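Amidase, hydantoinase/carbamoylase family (Burkholderia vietnamiensis, PDB 5I4M) probably hydrolyses N-carbamoyl-L-amino acids as a dinuclear zinc amidase of the peptidase M20 family. Local coordinates at residues Leu55-Lys60 / Ala189-Ala194; Phe86-Gly91 / Pro140-Ile145; Ile135-Pro140 / Ser427-Pro432; Ile349-Ala354 / Asp380-Ala385; Phe366-Arg371 / Ile414-Asn419. All blocks are in the same frame, centred on the assembly; numbering follows the deposited sequence. Where two conformers were deposited one is given.

Interaction 1 of 5, residues Leu55-Lys60 / Ala189-Ala194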
# COMPACT_ATOMS: atom_id res chain seq x y z
N LEU A 55 -6.12 -16.21 -13.25
CA LEU A 55 -6.64 -17.28 -12.39
C LEU A 55 -7.70 -16.79 -11.41
O LEU A 55 -7.97 -17.45 -10.40
CB LEU A 55 -5.51 -18.00 -11.65
CG LEU A 55 -4.40 -18.46 -12.61
CD1 LEU A 55 -3.35 -19.34 -11.92
CD2 LEU A 55 -5.00 -19.21 -13.82
N THR A 56 -8.31 -15.63 -11.68
CA THR A 56 -9.56 -15.26 -11.03
C THR A 56 -10.73 -15.93 -11.74
O THR A 56 -10.58 -16.53 -12.81
CB THR A 56 -9.76 -13.74 -11.08
OG1 THR A 56 -9.81 -13.32 -12.46
CG2 THR A 56 -8.63 -13.01 -10.37
N ASP A 57 -11.93 -15.80 -11.15
CA ASP A 57 -13.11 -16.30 -11.85
C ASP A 57 -13.31 -15.61 -13.19
O ASP A 57 -13.88 -16.21 -14.12
CB ASP A 57 -14.36 -16.11 -10.99
CG ASP A 57 -14.48 -17.15 -9.90
OD1 ASP A 57 -13.66 -18.10 -9.89
OD2 ASP A 57 -15.40 -17.02 -9.08
N LEU A 58 -12.90 -14.34 -13.31
CA LEU A 58 -13.02 -13.65 -14.59
C LEU A 58 -12.08 -14.24 -15.64
O LEU A 58 -12.47 -14.44 -16.79
CB LEU A 58 -12.77 -12.15 -14.41
CG LEU A 58 -13.83 -11.44 -13.56
CD1 LEU A 58 -13.40 -10.01 -13.20
CD2 LEU A 58 -15.15 -11.42 -14.30
N ASP A 59 -10.84 -14.53 -15.25
CA ASP A 59 -9.92 -15.23 -16.14
C ASP A 59 -10.50 -16.58 -16.56
O ASP A 59 -10.45 -16.95 -17.74
CB ASP A 59 -8.57 -15.41 -15.43
CG ASP A 59 -7.44 -15.82 -16.36
OD1 ASP A 59 -7.42 -15.39 -17.53
OD2 ASP A 59 -6.53 -16.56 -15.90
N LYS A 60 -11.09 -17.30 -15.61
CA LYS A 60 -11.74 -18.57 -15.90
C LYS A 60 -12.82 -18.41 -16.96
O LYS A 60 -12.92 -19.24 -17.87
CB LYS A 60 -12.36 -19.15 -14.62
CG LYS A 60 -13.20 -20.41 -14.84
CD LYS A 60 -13.96 -20.83 -13.57
CE LYS A 60 -14.75 -22.13 -13.77
NZ LYS A 60 -15.80 -21.96 -14.82
N ALA A 189 -6.28 -25.28 -9.85
CA ALA A 189 -7.25 -26.29 -9.42
C ALA A 189 -8.60 -25.64 -9.12
O ALA A 189 -9.65 -26.20 -9.47
CB ALA A 189 -6.73 -27.05 -8.20
N ARG A 190 -8.59 -24.45 -8.52
CA ARG A 190 -9.84 -23.81 -8.14
C ARG A 190 -10.71 -23.49 -9.35
O ARG A 190 -11.92 -23.71 -9.32
CB ARG A 190 -9.58 -22.53 -7.33
CG ARG A 190 -10.85 -21.96 -6.71
CD ARG A 190 -10.58 -20.67 -5.98
NE ARG A 190 -10.10 -19.64 -6.89
CZ ARG A 190 -10.89 -18.94 -7.69
NH1 ARG A 190 -12.20 -19.16 -7.68
NH2 ARG A 190 -10.37 -18.02 -8.50
N ILE A 191 -10.10 -22.97 -10.42
CA ILE A 191 -10.87 -22.58 -11.60
C ILE A 191 -10.97 -23.69 -12.63
O ILE A 191 -11.52 -23.48 -13.72
CB ILE A 191 -10.31 -21.31 -12.29
CG1 ILE A 191 -8.93 -21.57 -12.92
CG2 ILE A 191 -10.27 -20.14 -11.32
CD1 ILE A 191 -8.59 -20.56 -14.03
N GLY A 192 -10.44 -24.87 -12.33
CA GLY A 192 -10.63 -26.00 -13.22
C GLY A 192 -9.66 -26.09 -14.36
O GLY A 192 -9.96 -26.77 -15.35
N TYR A 193 -8.50 -25.43 -14.27
CA TYR A 193 -7.49 -25.48 -15.32
C TYR A 193 -6.18 -26.09 -14.82
O TYR A 193 -5.12 -25.80 -15.37
CB TYR A 193 -7.26 -24.10 -15.92
CG TYR A 193 -8.34 -23.77 -16.93
CD1 TYR A 193 -8.20 -24.10 -18.27
CD2 TYR A 193 -9.53 -23.18 -16.52
CE1 TYR A 193 -9.22 -23.82 -19.20
CE2 TYR A 193 -10.54 -22.91 -17.44
CZ TYR A 193 -10.38 -23.23 -18.76
OH TYR A 193 -11.40 -22.94 -19.65
N ALA A 194 -6.25 -26.95 -13.81
CA ALA A 194 -5.09 -27.78 -13.43
C ALA A 194 -5.07 -28.97 -14.38
O ALA A 194 -5.62 -30.03 -14.08
CB ALA A 194 -5.16 -28.21 -11.98
O HOH W 1 -13.65 -24.06 -16.16
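I191 lies against the aliphatic part of K60, the two side chains sliding past each other in opposite directions with CB of I191 3.8 Å from CB of K60. Its CD1 reaches CD2 of L55, also 3.8 Å away, and those two side chains cross at about a right angle. I191 holds CG1 between its backbone N and carbonyl carbon (chi1 67°), which leaves CG2 to pack under the R190 guanidinium, 3.5 Å from that plane and toward its rim.

R190 bends at chi3 to bring this flat group to the start of helix 57-72. NH1 makes a salt bridge of 2.9 Å to OD1 of D57; the carboxylate oxygen lies near the guanidinium plane, but the nitrogen approaches it from above the carboxylate. NH2 adds a weak bond to the carbonyl O of L55. E187 takes NE of R190 in a second salt bridge. On the helix side T56 is the N-cap, its OG1 accepting from N of D59 and also bonded to the carbonyl O of L53.

K60 runs on past the carbonyl O of I191, CE 3.5 Å from it, and pairs with D64 through NZ; a water also joins NZ, weakly, to that carbonyl. G192 turns the chain in a Schellman motif. The contact is therefore amphipathic: a small apolar centre is flanked by paired charges, and an acid in the first turn, where a helix N terminus would favour negative charge, receives the arginine.

Interaction 2 of 5, residues Phe86-Gly91 / Pro140-Ile145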
# COMPACT_ATOMS: atom_id res chain seq x y z
N PHE A 86 -4.38 -25.39 -25.18
CA PHE A 86 -3.95 -25.64 -26.55
C PHE A 86 -5.17 -26.03 -27.39
O PHE A 86 -5.77 -27.08 -27.16
CB PHE A 86 -2.88 -26.73 -26.58
CG PHE A 86 -1.66 -26.36 -25.77
CD1 PHE A 86 -1.61 -26.64 -24.41
CD2 PHE A 86 -0.59 -25.71 -26.37
CE1 PHE A 86 -0.48 -26.28 -23.66
CE2 PHE A 86 0.52 -25.35 -25.63
CZ PHE A 86 0.58 -25.63 -24.28
N MET A 87 -5.51 -25.18 -28.34
CA MET A 87 -6.65 -25.38 -29.22
C MET A 87 -6.10 -25.72 -30.60
O MET A 87 -5.50 -24.87 -31.26
CB MET A 87 -7.54 -24.14 -29.24
CG MET A 87 -8.19 -23.86 -27.88
SD MET A 87 -8.68 -22.14 -27.60
CE MET A 87 -7.13 -21.41 -27.05
N ARG A 88 -6.30 -26.97 -31.02
CA ARG A 88 -5.57 -27.55 -32.14
C ARG A 88 -6.49 -27.79 -33.34
O ARG A 88 -7.54 -28.43 -33.20
CB ARG A 88 -4.92 -28.87 -31.72
CG ARG A 88 -4.19 -29.63 -32.79
CD ARG A 88 -3.49 -30.80 -32.15
NE ARG A 88 -2.89 -31.72 -33.11
CZ ARG A 88 -1.59 -31.79 -33.38
NH1 ARG A 88 -0.73 -30.97 -32.77
NH2 ARG A 88 -1.16 -32.68 -34.26
N ARG A 89 -6.08 -27.30 -34.51
CA ARG A 89 -6.74 -27.60 -35.77
C ARG A 89 -5.87 -28.59 -36.54
O ARG A 89 -4.75 -28.25 -36.94
CB ARG A 89 -6.97 -26.33 -36.59
CG ARG A 89 -7.74 -26.56 -37.91
CD ARG A 89 -7.81 -25.27 -38.72
NE ARG A 89 -8.73 -25.33 -39.86
CZ ARG A 89 -8.38 -25.66 -41.10
NH1 ARG A 89 -7.12 -25.99 -41.38
NH2 ARG A 89 -9.30 -25.65 -42.05
N ALA A 90 -6.39 -29.80 -36.76
CA ALA A 90 -5.61 -30.86 -37.38
C ALA A 90 -5.04 -30.42 -38.73
O ALA A 90 -5.65 -29.65 -39.47
CB ALA A 90 -6.48 -32.10 -37.58
N GLY A 91 -3.85 -30.94 -39.04
CA GLY A 91 -3.28 -30.81 -40.36
C GLY A 91 -3.41 -32.10 -41.16
O GLY A 91 -3.96 -33.10 -40.70
N PRO A 140 -0.34 -29.32 -38.34
CA PRO A 140 -1.45 -28.82 -37.53
C PRO A 140 -1.16 -27.39 -37.10
O PRO A 140 -0.02 -26.94 -37.06
CB PRO A 140 -1.48 -29.77 -36.33
CG PRO A 140 -0.09 -30.31 -36.25
CD PRO A 140 0.38 -30.42 -37.68
N VAL A 141 -2.24 -26.67 -36.79
CA VAL A 141 -2.16 -25.30 -36.32
C VAL A 141 -2.79 -25.24 -34.94
O VAL A 141 -3.81 -25.90 -34.69
CB VAL A 141 -2.88 -24.34 -37.30
CG1 VAL A 141 -3.13 -22.99 -36.66
CG2 VAL A 141 -2.07 -24.20 -38.60
N GLU A 142 -2.17 -24.51 -34.02
CA GLU A 142 -2.70 -24.40 -32.67
C GLU A 142 -2.78 -22.94 -32.23
O GLU A 142 -1.94 -22.13 -32.60
CB GLU A 142 -1.83 -25.17 -31.65
CG GLU A 142 -1.82 -26.68 -31.85
CD GLU A 142 -1.06 -27.40 -30.75
OE1 GLU A 142 -0.87 -28.63 -30.86
OE2 GLU A 142 -0.64 -26.75 -29.77
N VAL A 143 -3.81 -22.62 -31.45
CA VAL A 143 -3.91 -21.35 -30.72
C VAL A 143 -3.76 -21.66 -29.24
O VAL A 143 -4.40 -22.59 -28.74
CB VAL A 143 -5.24 -20.64 -30.99
CG1 VAL A 143 -5.25 -19.25 -30.36
CG2 VAL A 143 -5.51 -20.57 -32.48
N VAL A 144 -2.93 -20.89 -28.54
CA VAL A 144 -2.61 -21.16 -27.15
C VAL A 144 -3.03 -19.97 -26.29
O VAL A 144 -2.86 -18.81 -26.70
CB VAL A 144 -1.10 -21.46 -26.96
CG1 VAL A 144 -0.80 -21.86 -25.53
CG2 VAL A 144 -0.66 -22.58 -27.91
N ILE A 145 -3.60 -20.26 -25.12
CA ILE A 145 -3.68 -19.30 -24.02
C ILE A 145 -2.59 -19.66 -23.02
O ILE A 145 -2.62 -20.76 -22.44
CB ILE A 145 -5.05 -19.30 -23.35
CG1 ILE A 145 -6.14 -18.90 -24.35
CG2 ILE A 145 -5.03 -18.32 -22.15
CD1 ILE A 145 -7.55 -19.22 -23.88
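M87 and V143 face each other as a hydrogen-bonded antiparallel pair, N of M87 to O of V143 and N of V143 to O of M87 both at 2.8 Å. R89 and V141 repeat the pattern, and the two strands run 166° apart in direction. The buried, tightly packed part is around the F86 ring: CG2 of V144 comes within 3.5 Å of its CD2, while CG1 makes a CH-pi contact over the face. M87, bent at chi3, sets CE 3.8 Å from CG1 of I145 on the other side of the sheet.

Toward G91 the contact becomes more polar and partly solvent-accessible. The extended R88 lays its guanidinium over P140, whose CB sits 3.5 Å from the plane, and NH1 meets the anti lone pair of OE1 of E142 in a 3.0 Å salt bridge. R202 is a second partner of that oxygen.

Strand 85-89 thus lies between strands 76-79 and 141-145, with helix 57-72 touching M87 and helix 117-132 packing on R89, V141 and V143.

Interaction 3 of 5, residues Ile135-Pro140 / Ser427-Pro432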
# COMPACT_ATOMS: atom_id res chain seq x y z
N ILE A 135 -9.18 -24.45 -46.24
CA ILE A 135 -7.75 -24.65 -46.39
C ILE A 135 -7.31 -25.80 -45.50
O ILE A 135 -7.56 -25.81 -44.28
CB ILE A 135 -6.98 -23.37 -46.05
CG1 ILE A 135 -7.29 -22.29 -47.07
CG2 ILE A 135 -5.47 -23.65 -45.97
CD1 ILE A 135 -6.76 -20.93 -46.69
N GLU A 136 -6.63 -26.78 -46.10
CA GLU A 136 -5.95 -27.83 -45.37
C GLU A 136 -4.47 -27.47 -45.28
O GLU A 136 -3.85 -27.16 -46.30
CB GLU A 136 -6.13 -29.18 -46.07
CG GLU A 136 -5.31 -30.31 -45.47
CD GLU A 136 -5.55 -31.64 -46.17
OE1 GLU A 136 -5.02 -31.84 -47.29
OE2 GLU A 136 -6.27 -32.48 -45.60
N THR A 137 -3.93 -27.50 -44.07
CA THR A 137 -2.51 -27.26 -43.84
C THR A 137 -1.77 -28.59 -43.69
O THR A 137 -2.35 -29.61 -43.32
CB THR A 137 -2.29 -26.40 -42.60
OG1 THR A 137 -2.81 -27.08 -41.44
CG2 THR A 137 -2.99 -25.05 -42.75
N GLU A 138 -0.47 -28.55 -43.99
CA GLU A 138 0.36 -29.74 -43.81
C GLU A 138 0.61 -30.01 -42.33
O GLU A 138 0.37 -31.11 -41.82
CB GLU A 138 1.67 -29.58 -44.56
CG GLU A 138 2.55 -30.82 -44.58
CD GLU A 138 2.24 -31.75 -45.75
OE1 GLU A 138 3.08 -32.62 -46.03
OE2 GLU A 138 1.17 -31.59 -46.39
N HIS A 139 1.09 -29.01 -41.62
CA HIS A 139 1.26 -29.08 -40.18
C HIS A 139 -0.05 -28.71 -39.49
O HIS A 139 -0.78 -27.85 -39.97
CB HIS A 139 2.36 -28.10 -39.72
CG HIS A 139 3.71 -28.39 -40.30
ND1 HIS A 139 4.71 -28.99 -39.57
CD2 HIS A 139 4.23 -28.13 -41.52
CE1 HIS A 139 5.80 -29.10 -40.32
NE2 HIS A 139 5.53 -28.59 -41.51
N PRO A 140 -0.34 -29.32 -38.34
CA PRO A 140 -1.45 -28.82 -37.53
C PRO A 140 -1.16 -27.39 -37.10
O PRO A 140 -0.02 -26.94 -37.06
CB PRO A 140 -1.48 -29.77 -36.33
CG PRO A 140 -0.09 -30.31 -36.25
CD PRO A 140 0.38 -30.42 -37.68
N SER A 427 2.30 -19.67 -44.34
CA SER A 427 3.57 -19.90 -44.99
C SER A 427 4.33 -21.06 -44.35
O SER A 427 4.87 -21.92 -45.04
CB SER A 427 4.40 -18.62 -44.95
OG SER A 427 5.62 -18.79 -45.65
N ARG A 428 4.34 -21.12 -43.02
CA ARG A 428 5.10 -22.18 -42.36
C ARG A 428 4.30 -23.47 -42.22
O ARG A 428 4.88 -24.56 -42.28
CB ARG A 428 5.57 -21.69 -41.00
CG ARG A 428 6.25 -20.33 -41.09
CD ARG A 428 7.64 -20.35 -40.52
NE ARG A 428 8.46 -21.43 -41.06
CZ ARG A 428 9.64 -21.77 -40.56
NH1 ARG A 428 10.15 -21.12 -39.52
NH2 ARG A 428 10.32 -22.77 -41.10
N ALA A 429 2.98 -23.37 -42.04
CA ALA A 429 2.18 -24.57 -41.81
C ALA A 429 1.97 -25.37 -43.08
O ALA A 429 1.58 -26.54 -43.01
CB ALA A 429 0.83 -24.21 -41.20
N CYS A 430 2.24 -24.78 -44.24
CA CYS A 430 2.11 -25.46 -45.52
C CYS A 430 3.44 -25.97 -46.05
O CYS A 430 3.50 -26.47 -47.17
CB CYS A 430 1.43 -24.55 -46.54
SG CYS A 430 -0.34 -24.38 -46.19
N GLU A 431 4.51 -25.84 -45.27
CA GLU A 431 5.77 -26.47 -45.65
C GLU A 431 5.61 -27.98 -45.59
O GLU A 431 5.04 -28.50 -44.61
CB GLU A 431 6.90 -26.00 -44.73
CG GLU A 431 7.18 -24.51 -44.86
CD GLU A 431 8.15 -23.98 -43.81
OE1 GLU A 431 8.69 -24.77 -43.01
OE2 GLU A 431 8.35 -22.75 -43.77
N PRO A 432 6.04 -28.73 -46.60
CA PRO A 432 5.85 -30.18 -46.58
C PRO A 432 6.65 -30.82 -45.46
O PRO A 432 7.72 -30.33 -45.07
CB PRO A 432 6.37 -30.63 -47.95
CG PRO A 432 6.28 -29.40 -48.81
CD PRO A 432 6.57 -28.25 -47.89
O HOH W 2 7.81 -29.04 -42.95
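H139 and E138 both turn their backbone N-H groups to the carbonyl O of A429, at the end of helix 411-429. The bond from N of H139 is 2.9 Å and nearly straight (172°), with the donor in the carbonyl plane; that from N of E138 is weak, at 3.0 Å and 120°. One helix-end oxygen is thus shared by two successive amides.

Among the side-chain polar contacts, the H139 ring, with CG beside the backbone N and anti to the carbonyl carbon (chi1 -61°), presents an edge to this same oxygen. Its NE2 lies 2.7 Å from a water that donates to the carbonyl O of P432, while ND1 bonds to A97. OG1 of T137 donates to O of H139 at 2.6 Å, which pins the bend of the 135-140 loop. R428 holds the E431 carboxylate with NE on OE2 and NH2 on OE1, and H205 is a further partner of E431.

Van der Waals contact fills the remainder. CB of T137 is 4.1 Å from CB of A429, and E138, bent at chi2, draws CG alongside the carbonyl O of E431 at 3.4 Å. Its carboxylate continues past P432 to a salt bridge with R92.

The loop that leads from helix 117-132 into strand 141-145 is in this way fastened to the C-terminal end of helix 411-429, whose R428 and A429 rest on strand 99-103, with R428 also touching strand 206-212.

Interaction 4 of 5, residues Ile349-Ala354 / Asp380-Ala385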
# COMPACT_ATOMS: atom_id res chain seq x y z
N ILE A 349 16.57 -11.06 -26.77
CA ILE A 349 16.54 -12.23 -27.64
C ILE A 349 16.19 -11.79 -29.05
O ILE A 349 15.37 -10.89 -29.24
CB ILE A 349 15.58 -13.31 -27.10
CG1 ILE A 349 15.64 -14.58 -27.96
CG2 ILE A 349 14.15 -12.79 -27.01
CD1 ILE A 349 15.18 -15.81 -27.21
N ALA A 350 16.85 -12.40 -30.03
CA ALA A 350 16.58 -12.16 -31.43
C ALA A 350 15.60 -13.22 -31.93
O ALA A 350 15.76 -14.41 -31.63
CB ALA A 350 17.88 -12.20 -32.25
N PHE A 351 14.59 -12.79 -32.67
CA PHE A 351 13.63 -13.75 -33.17
C PHE A 351 14.18 -14.43 -34.42
O PHE A 351 15.19 -14.00 -35.00
CB PHE A 351 12.29 -13.06 -33.43
CG PHE A 351 11.52 -12.76 -32.16
CD1 PHE A 351 11.15 -13.79 -31.31
CD2 PHE A 351 11.21 -11.45 -31.81
CE1 PHE A 351 10.46 -13.52 -30.12
CE2 PHE A 351 10.52 -11.18 -30.63
CZ PHE A 351 10.14 -12.21 -29.79
N ASP A 352 13.53 -15.53 -34.81
CA ASP A 352 14.04 -16.37 -35.89
C ASP A 352 13.97 -15.63 -37.22
O ASP A 352 12.94 -15.04 -37.56
CB ASP A 352 13.25 -17.67 -35.97
CG ASP A 352 13.66 -18.54 -37.15
OD1 ASP A 352 14.65 -19.30 -37.03
OD2 ASP A 352 12.99 -18.44 -38.20
N SER A 353 15.06 -15.69 -38.01
CA SER A 353 15.14 -14.87 -39.21
C SER A 353 14.13 -15.30 -40.27
O SER A 353 13.57 -14.46 -40.98
CB SER A 353 16.56 -14.88 -39.77
OG SER A 353 16.96 -16.20 -40.12
N ALA A 354 13.88 -16.61 -40.40
CA ALA A 354 12.88 -17.05 -41.38
C ALA A 354 11.47 -16.65 -40.94
O ALA A 354 10.64 -16.29 -41.78
CB ALA A 354 12.97 -18.56 -41.59
N ASP A 380 5.02 -14.22 -24.18
CA ASP A 380 5.26 -15.65 -24.18
C ASP A 380 6.14 -16.06 -25.35
O ASP A 380 6.97 -16.97 -25.21
CB ASP A 380 3.93 -16.40 -24.18
CG ASP A 380 3.11 -16.10 -22.94
OD1 ASP A 380 3.57 -16.48 -21.84
OD2 ASP A 380 2.02 -15.49 -23.05
N ALA A 381 6.02 -15.37 -26.49
CA ALA A 381 6.88 -15.64 -27.64
C ALA A 381 8.37 -15.54 -27.30
O ALA A 381 9.19 -16.21 -27.93
CB ALA A 381 6.54 -14.69 -28.78
N CYS A 382 8.75 -14.70 -26.32
CA CYS A 382 10.17 -14.59 -25.97
C CYS A 382 10.71 -15.90 -25.45
O CYS A 382 11.87 -16.25 -25.69
CB CYS A 382 10.39 -13.48 -24.94
SG CYS A 382 9.83 -11.85 -25.50
N TYR A 383 9.89 -16.65 -24.71
CA TYR A 383 10.33 -17.97 -24.25
C TYR A 383 10.18 -19.03 -25.33
O TYR A 383 11.02 -19.92 -25.44
CB TYR A 383 9.56 -18.35 -22.98
CG TYR A 383 10.18 -17.75 -21.73
CD1 TYR A 383 11.56 -17.73 -21.55
CD2 TYR A 383 9.38 -17.20 -20.73
CE1 TYR A 383 12.13 -17.20 -20.39
CE2 TYR A 383 9.94 -16.66 -19.57
CZ TYR A 383 11.31 -16.66 -19.41
OH TYR A 383 11.86 -16.12 -18.26
N LEU A 384 9.12 -18.96 -26.14
CA LEU A 384 8.99 -19.92 -27.23
C LEU A 384 10.18 -19.84 -28.17
O LEU A 384 10.59 -20.87 -28.74
CB LEU A 384 7.70 -19.68 -28.00
CG LEU A 384 6.45 -19.86 -27.17
CD1 LEU A 384 5.19 -19.68 -28.03
CD2 LEU A 384 6.46 -21.22 -26.52
N ALA A 385 10.76 -18.65 -28.34
CA ALA A 385 11.90 -18.50 -29.24
C ALA A 385 13.09 -19.35 -28.81
O ALA A 385 13.95 -19.65 -29.65
CB ALA A 385 12.33 -17.03 -29.32
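A385 turns its CB to both I349 and F351, so that the end of helix 380-384 packs against the chain leaving strand 337-350, in the metal-binding part of the M20 peptidase fold. CD1 of I349 touches CB of A385 at 3.8 Å, and CD1 of F351 lies 4.0 Å from the same methyl. I349 carries CG1 anti to its backbone N (chi1 -175°), directing CD1 at the helix; from there it also meets the carbonyl O of C382. Its other branch, CG2, is 4.3 Å from CB of C382. These contacts across the segments are predominantly apolar.

Further out, strand pairing positions the first shell: I349 bonds through its backbone to A231, and F351 to T229. The F351 ring also packs on V228, S391 and M392. D352 then caps helix 353-365 through C355. On the other side, N of A381 bonds to E209 and D380 bonds to S161. The C382 side chain is about 7 Å from the bound 3-phosphoglyceric acid, whose pocket includes the nearby G378, so the contact lies close to the ligand pocket. F351 turns the edge of its ring to the helix, with CE1 3.7 Å from the carbonyl O of A381, which lies in the ring plane.

Interaction 5 of 5, residues Phe366-Arg371 / Ile414-Asn419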
# COMPACT_ATOMS: atom_id res chain seq x y z
N PHE A 366 -0.15 -7.84 -48.54
CA PHE A 366 -1.33 -6.99 -48.42
C PHE A 366 -1.02 -5.52 -48.66
O PHE A 366 -1.93 -4.69 -48.56
CB PHE A 366 -1.97 -7.17 -47.04
CG PHE A 366 -2.69 -8.48 -46.88
CD1 PHE A 366 -2.00 -9.61 -46.46
CD2 PHE A 366 -4.04 -8.59 -47.16
CE1 PHE A 366 -2.65 -10.83 -46.32
CE2 PHE A 366 -4.70 -9.81 -47.03
CZ PHE A 366 -4.01 -10.93 -46.61
N GLY A 367 0.22 -5.16 -48.97
CA GLY A 367 0.53 -3.77 -49.18
C GLY A 367 0.54 -2.93 -47.92
O GLY A 367 0.45 -1.70 -48.00
N TYR A 368 0.63 -3.55 -46.75
CA TYR A 368 0.65 -2.78 -45.51
C TYR A 368 2.01 -2.11 -45.34
O TYR A 368 3.05 -2.70 -45.65
CB TYR A 368 0.39 -3.69 -44.30
CG TYR A 368 -0.97 -4.33 -44.25
CD1 TYR A 368 -2.12 -3.63 -44.60
CD2 TYR A 368 -1.11 -5.65 -43.84
CE1 TYR A 368 -3.36 -4.23 -44.54
CE2 TYR A 368 -2.34 -6.25 -43.77
CZ TYR A 368 -3.46 -5.54 -44.12
OH TYR A 368 -4.69 -6.16 -44.04
N SER A 369 2.00 -0.88 -44.83
CA SER A 369 3.24 -0.24 -44.42
C SER A 369 3.81 -0.94 -43.19
O SER A 369 3.06 -1.41 -42.33
CB SER A 369 3.00 1.24 -44.12
OG SER A 369 2.04 1.39 -43.08
N HIS A 370 5.14 -1.02 -43.11
CA HIS A 370 5.73 -1.74 -41.98
C HIS A 370 7.13 -1.21 -41.70
O HIS A 370 7.75 -0.53 -42.53
CB HIS A 370 5.78 -3.25 -42.24
CG HIS A 370 6.50 -3.64 -43.50
ND1 HIS A 370 7.87 -3.84 -43.55
CD2 HIS A 370 6.04 -3.86 -44.75
CE1 HIS A 370 8.21 -4.17 -44.78
NE2 HIS A 370 7.13 -4.19 -45.53
N ARG A 371 7.62 -1.51 -40.49
CA ARG A 371 9.02 -1.30 -40.15
C ARG A 371 9.46 -2.37 -39.16
O ARG A 371 8.64 -2.95 -38.44
CB ARG A 371 9.27 0.09 -39.56
CG ARG A 371 8.46 0.38 -38.29
CD ARG A 371 9.12 1.47 -37.47
NE ARG A 371 10.24 0.94 -36.71
CZ ARG A 371 11.13 1.69 -36.05
NH1 ARG A 371 11.04 3.01 -36.08
NH2 ARG A 371 12.10 1.11 -35.37
N ILE A 414 -6.36 -3.78 -36.19
CA ILE A 414 -6.68 -5.12 -35.70
C ILE A 414 -6.78 -6.10 -36.86
O ILE A 414 -6.19 -7.19 -36.84
CB ILE A 414 -7.98 -5.08 -34.87
CG1 ILE A 414 -7.74 -4.30 -33.57
CG2 ILE A 414 -8.50 -6.49 -34.55
CD1 ILE A 414 -6.62 -4.90 -32.70
N GLU A 415 -7.50 -5.71 -37.92
CA GLU A 415 -7.66 -6.58 -39.08
C GLU A 415 -6.33 -6.81 -39.79
O GLU A 415 -6.02 -7.95 -40.17
CB GLU A 415 -8.70 -5.99 -40.03
CG GLU A 415 -8.88 -6.75 -41.33
CD GLU A 415 -10.03 -6.23 -42.15
OE1 GLU A 415 -10.24 -6.70 -43.28
OE2 GLU A 415 -10.75 -5.34 -41.65
N ALA A 416 -5.53 -5.76 -39.95
CA ALA A 416 -4.28 -5.89 -40.68
C ALA A 416 -3.33 -6.87 -39.99
O ALA A 416 -2.70 -7.70 -40.65
CB ALA A 416 -3.60 -4.53 -40.83
N GLY A 417 -3.21 -6.76 -38.67
CA GLY A 417 -2.30 -7.65 -37.96
C GLY A 417 -2.71 -9.10 -38.08
O GLY A 417 -1.87 -9.99 -38.18
N ALA A 418 -4.03 -9.36 -38.08
CA ALA A 418 -4.53 -10.72 -38.21
C ALA A 418 -4.31 -11.27 -39.61
O ALA A 418 -4.08 -12.47 -39.77
CB ALA A 418 -6.02 -10.78 -37.84
N ASN A 419 -4.39 -10.42 -40.64
CA ASN A 419 -4.05 -10.88 -41.99
C ASN A 419 -2.58 -11.28 -42.07
O ASN A 419 -2.23 -12.28 -42.71
CB ASN A 419 -4.38 -9.79 -43.01
CG ASN A 419 -5.83 -9.84 -43.45
OD1 ASN A 419 -6.43 -10.91 -43.51
ND2 ASN A 419 -6.40 -8.68 -43.76
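F366 begins the contact by laying its ring on the side chain of N419. The ring and amide planes are 8° apart, a stacked arrangement, and CB of N419 stands over the ring face in a CH-pi contact, 3.9 Å from the centroid. CE2 is 3.8 Å from CG of the amide. H423 meets the F366 ring as well, the two rings steeply inclined.

G367 follows with positive phi in a Schellman motif that ends helix 353-365 and swings the chain round to Y368. There the phenol ring, its CG turned away from the carbonyl carbon and next to the backbone N (chi1 -64°), points at the helix and takes CB of A416 over one face, with CZ 3.4 Å from that methyl. CB of F366 covers the opposite face, so the ring is sandwiched between its own segment and helix 411-429. Beyond the ring, OH accepts a bond from ND2 of N419, 3.1 Å long and 166° at the hydrogen, with the oxygen in the amide plane. The other end of this amide, OD1, accepts from the backbone N of V27, and the two bonds together fix its rotation while F366 stacks on it.

From S369 onward the chain leaves the helix and enters strand 370-375, which pairs in parallel with strand 225-242. The arrangement is a helix-to-strand connection, opened by a Schellman motif and packed through two aromatic residues on the long C-terminal helix of this M20-family fold.

Overall arrangement
Following the chain from its N terminus, interaction 1 closes a long loop by joining the start of helix 57-72 to the end of helix 184-191. Interaction 2, the strand pair 86-91 with 140-145, falls wholly within that loop. Interaction 3 starts at 135-140 and closes near the C terminus, so it crosses both; it shares P140 with interaction 2, and NH2 of R89 probably bonds to the carbonyl O of I135. Interactions 4 and 5 lie within the span of interaction 3 and cross each other, tying strand 337-350 to helix 380-384 and the turn leading into strand 370-375 to helix 411-429. That last helix serves interactions 3 and 5 alike.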